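Local atomic coordinates of putative NTP pyrophosphohydrolase (Exiguobacterium sibiricum 255-15, PDB entry 3NL9), a protein that probably hydrolyses nucleoside triphosphates to the monophosphate and pyrophosphate, as an all-helical member of the MazG clan of NTP pyrophosphohydrolases. Residues Q13-F18 with N127-L131. Residues are numbered along the deposited sequence; the frame is centred on the assembly and turned at random.
With EDO (1,2-ethanediol), chain B.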
ATOM      1  N   GLN A  13      -5.592  14.945   7.543  1.00 19.89           N
ATOM      2  CA  GLN A  13      -6.758  15.437   8.280  1.00 22.12           C
ATOM      3  C   GLN A  13      -7.275  14.409   9.337  1.00 19.42           C
ATOM      4  O   GLN A  13      -7.535  14.752  10.479  1.00 18.52           O
ATOM      5  CB  GLN A  13      -7.863  15.673   7.256  1.00 22.81           C
ATOM      6  CG  GLN A  13      -9.203  15.943   7.869  1.00 24.02           C
ATOM      7  CD  GLN A  13      -9.294  17.331   8.263  1.00 33.97           C
ATOM      8  OE1 GLN A  13      -9.505  18.198   7.397  1.00 35.10           O
ATOM      9  NE2 GLN A  13      -9.078  17.607   9.567  1.00 25.78           N
ATOM     10  N   PHE A  14      -7.446  13.160   8.916  1.00 17.49           N
ATOM     11  CA  PHE A  14      -7.853  12.084   9.829  1.00 16.72           C
ATOM     12  C   PHE A  14      -6.869  12.011  11.009  1.00 20.18           C
ATOM     13  O   PHE A  14      -7.282  11.996  12.174  1.00 19.72           O
ATOM     14  CB  PHE A  14      -7.949  10.744   9.082  1.00 17.75           C
ATOM     15  CG  PHE A  14      -8.347   9.563   9.985  1.00 20.43           C
ATOM     16  CD1 PHE A  14      -9.627   9.477  10.511  1.00 17.17           C
ATOM     17  CD2 PHE A  14      -7.420   8.612  10.350  1.00 22.33           C
ATOM     18  CE1 PHE A  14      -9.990   8.414  11.350  1.00  9.91           C
ATOM     19  CE2 PHE A  14      -7.767   7.570  11.197  1.00 17.79           C
ATOM     20  CZ  PHE A  14      -9.046   7.468  11.686  1.00 15.06           C
ATOM     21  N   HIS A  15      -5.564  12.028  10.714  1.00 21.18           N
ATOM     22  CA  HIS A  15      -4.564  12.004  11.790  1.00 17.74           C
ATOM     23  C   HIS A  15      -4.671  13.133  12.810  1.00 19.41           C
ATOM     24  O   HIS A  15      -4.605  12.857  14.029  1.00 16.85           O
ATOM     25  CB  HIS A  15      -3.123  11.910  11.244  1.00 15.16           C
ATOM     26  CG  HIS A  15      -2.720  10.525  10.813  1.00 14.07           C
ATOM     27  ND1 HIS A  15      -1.510   9.964  11.165  1.00 16.27           N
ATOM     28  CD2 HIS A  15      -3.348   9.606  10.034  1.00 15.94           C
ATOM     29  CE1 HIS A  15      -1.415   8.756  10.637  1.00 21.07           C
ATOM     30  NE2 HIS A  15      -2.516   8.512   9.946  1.00 13.79           N
ATOM     31  N   GLN A  16      -4.846  14.371  12.339  1.00 20.20           N
ATOM     32  CA  GLN A  16      -5.007  15.537  13.245  1.00 21.16           C
ATOM     33  C   GLN A  16      -6.284  15.334  14.049  1.00 19.90           C
ATOM     34  O   GLN A  16      -6.258  15.400  15.259  1.00 17.02           O
ATOM     35  CB  GLN A  16      -5.097  16.887  12.496  1.00 25.96           C
ATOM     36  CG  GLN A  16      -3.792  17.328  11.763  1.00 37.48           C
ATOM     37  CD  GLN A  16      -3.917  18.669  10.992  1.00 48.73           C
ATOM     38  OE1 GLN A  16      -4.082  19.736  11.591  1.00 53.37           O
ATOM     39  NE2 GLN A  16      -3.830  18.600   9.658  1.00 52.42           N
ATOM     40  N   THR A  17      -7.386  15.007  13.371  1.00 16.39           N
ATOM     41  CA  THR A  17      -8.701  14.985  14.030  1.00 17.36           C
ATOM     42  C   THR A  17      -8.739  13.926  15.191  1.00 19.64           C
ATOM     43  O   THR A  17      -9.227  14.220  16.294  1.00 20.55           O
ATOM     44  CB  THR A  17      -9.836  14.796  12.981  1.00 18.70           C
ATOM     45  OG1 THR A  17      -9.925  15.974  12.143  1.00 14.22           O
ATOM     46  CG2 THR A  17     -11.198  14.567  13.637  1.00 17.82           C
ATOM     47  N   PHE A  18      -8.113  12.769  14.957  1.00 19.43           N
ATOM     48  CA  PHE A  18      -8.189  11.603  15.841  1.00 20.57           C
ATOM     49  C   PHE A  18      -6.897  11.349  16.618  1.00 24.01           C
ATOM     50  O   PHE A  18      -6.712  10.269  17.216  1.00 25.25           O
ATOM     51  CB  PHE A  18      -8.622  10.383  14.988  1.00 15.58           C
ATOM     52  CG  PHE A  18     -10.063  10.470  14.595  1.00 17.69           C
ATOM     53  CD1 PHE A  18     -11.061   9.968  15.429  1.00 19.22           C
ATOM     54  CD2 PHE A  18     -10.444  11.141  13.450  1.00 13.20           C
ATOM     55  CE1 PHE A  18     -12.406  10.141  15.101  1.00 25.68           C
ATOM     56  CE2 PHE A  18     -11.795  11.317  13.133  1.00 15.28           C
ATOM     57  CZ  PHE A  18     -12.764  10.811  13.933  1.00 17.97           C
ATOM     58  N   ASN A 127     -14.621   7.352   8.323  1.00 18.16           N
ATOM     59  CA  ASN A 127     -13.624   7.570   9.334  1.00 19.13           C
ATOM     60  C   ASN A 127     -13.914   8.902  10.028  1.00 17.70           C
ATOM     61  O   ASN A 127     -13.932   8.969  11.264  1.00 18.39           O
ATOM     62  CB  ASN A 127     -12.211   7.589   8.715  1.00 21.26           C
ATOM     63  CG  ASN A 127     -11.603   6.196   8.565  1.00 23.15           C
ATOM     64  OD1 ASN A 127     -12.205   5.197   8.969  1.00 20.19           O
ATOM     65  ND2 ASN A 127     -10.368   6.135   8.032  1.00 20.07           N
HETATM   66  N   MSE A 128     -14.173   9.942   9.228  1.00 17.36           N
HETATM   67  CA  MSE A 128     -14.395  11.302   9.786  1.00 18.86           C
HETATM   68  C   MSE A 128     -15.694  11.364  10.582  1.00 21.63           C
HETATM   69  O   MSE A 128     -15.825  12.160  11.506  1.00 21.23           O
HETATM   70  CB  MSE A 128     -14.367  12.376   8.684  1.00 19.28           C
HETATM   71  CG  MSE A 128     -12.988  12.607   8.001  1.00 21.92           C
HETATM   72 SE   MSE A 128     -11.553  13.071   9.265  0.75 13.63          SE
HETATM   73  CE  MSE A 128     -12.182  14.671  10.179  1.00 11.44           C
ATOM     74  N   ALA A 129     -16.648  10.503  10.241  1.00 17.96           N
ATOM     75  CA  ALA A 129     -17.948  10.481  10.912  1.00 20.22           C
ATOM     76  C   ALA A 129     -17.866   9.756  12.284  1.00 18.33           C
ATOM     77  O   ALA A 129     -18.879   9.575  12.961  1.00 20.19           O
ATOM     78  CB  ALA A 129     -18.994   9.817  10.009  1.00 20.37           C
ATOM     79  N   LYS A 130     -16.667   9.352  12.711  1.00 17.70           N
ATOM     80  CA  LYS A 130     -16.517   8.701  14.011  1.00 17.28           C
ATOM     81  C   LYS A 130     -16.532   9.684  15.152  1.00 20.51           C
ATOM     82  O   LYS A 130     -16.453   9.298  16.310  1.00 23.15           O
ATOM     83  CB  LYS A 130     -15.247   7.864  14.074  1.00 18.32           C
ATOM     84  CG  LYS A 130     -15.283   6.627  13.208  1.00 23.73           C
ATOM     85  CD  LYS A 130     -14.168   5.690  13.616  1.00 31.30           C
ATOM     86  CE  LYS A 130     -14.108   4.471  12.719  1.00 41.15           C
ATOM     87  NZ  LYS A 130     -13.076   3.502  13.195  1.00 38.23           N
ATOM     88  N   LEU A 131     -16.649  10.969  14.860  1.00 24.59           N
ATOM     89  CA  LEU A 131     -16.770  11.921  15.955  1.00 23.09           C
ATOM     90  C   LEU A 131     -18.098  11.701  16.634  1.00 24.49           C
ATOM     91  O   LEU A 131     -19.105  11.401  15.990  1.00 27.06           O
ATOM     92  CB  LEU A 131     -16.638  13.353  15.450  1.00 21.68           C
ATOM     93  CG  LEU A 131     -15.283  13.715  14.871  1.00 22.49           C
ATOM     94  CD1 LEU A 131     -15.340  15.110  14.163  1.00 19.72           C
ATOM     95  CD2 LEU A 131     -14.228  13.659  15.983  1.00 19.96           C
TER
HETATM   96  C1  EDO B 201      -4.206   5.445  11.194  1.00 20.01           C
HETATM   97  O1  EDO B 201      -3.038   4.689  11.581  1.00 23.56           O
HETATM   98  C2  EDO B 201      -4.311   5.470   9.662  1.00 18.13           C
HETATM   99  O2  EDO B 201      -3.106   5.957   9.036  1.00 17.51           O
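Met128, a selenomethionine, folds back over the turn of helix formed by Gln13, Phe14 and Thr17. It illustrates how a bent, unbranched side chain can reach a partner its CB faces away from: the bends at chi2 (-57°) and chi3 (-58°) turn SE and CE back toward the other helix. Its SE settles 3.9 Å from Phe14 CA, near the plane of the Phe14 ring at its edge, while Gln13 crosses it at about a right angle through CG. The terminal CE lies 3.3 Å from Thr17 OG1 and also touches Thr17 CG2. On one face of the Phe14 ring lies Asn127, whose amide is tilted 28° from the ring plane with ND2 4.0 Å above the ring centre; CB packs against CE1 at 3.5 Å. In this all-helical subunit of the MazG clan, the contact joins the C-terminal ends of helices 7-17 and 117-128, the latter running out into a type I beta turn from Met128 to Leu131. Phe18, just past its helix, brings its CZ to within 3.4 Å of Asn127 O, the carbonyl that accepts the backbone hydrogen bond from Lys130 N. The same ring meets Lys130 CB obliquely and Leu131 CD2 at 3.8 Å from CZ, and CD2 also touches Thr17 CG2. Pro137 and Val146 add further cover to Phe18, and Asn127 packs on Tyr103 of the second subunit. An ethanediol, probably from the crystallisation liquor, has C1 at the Phe14 ring edge, near its plane, and is hydrogen-bonded through O2 to His15 NE2 and also to Arg37.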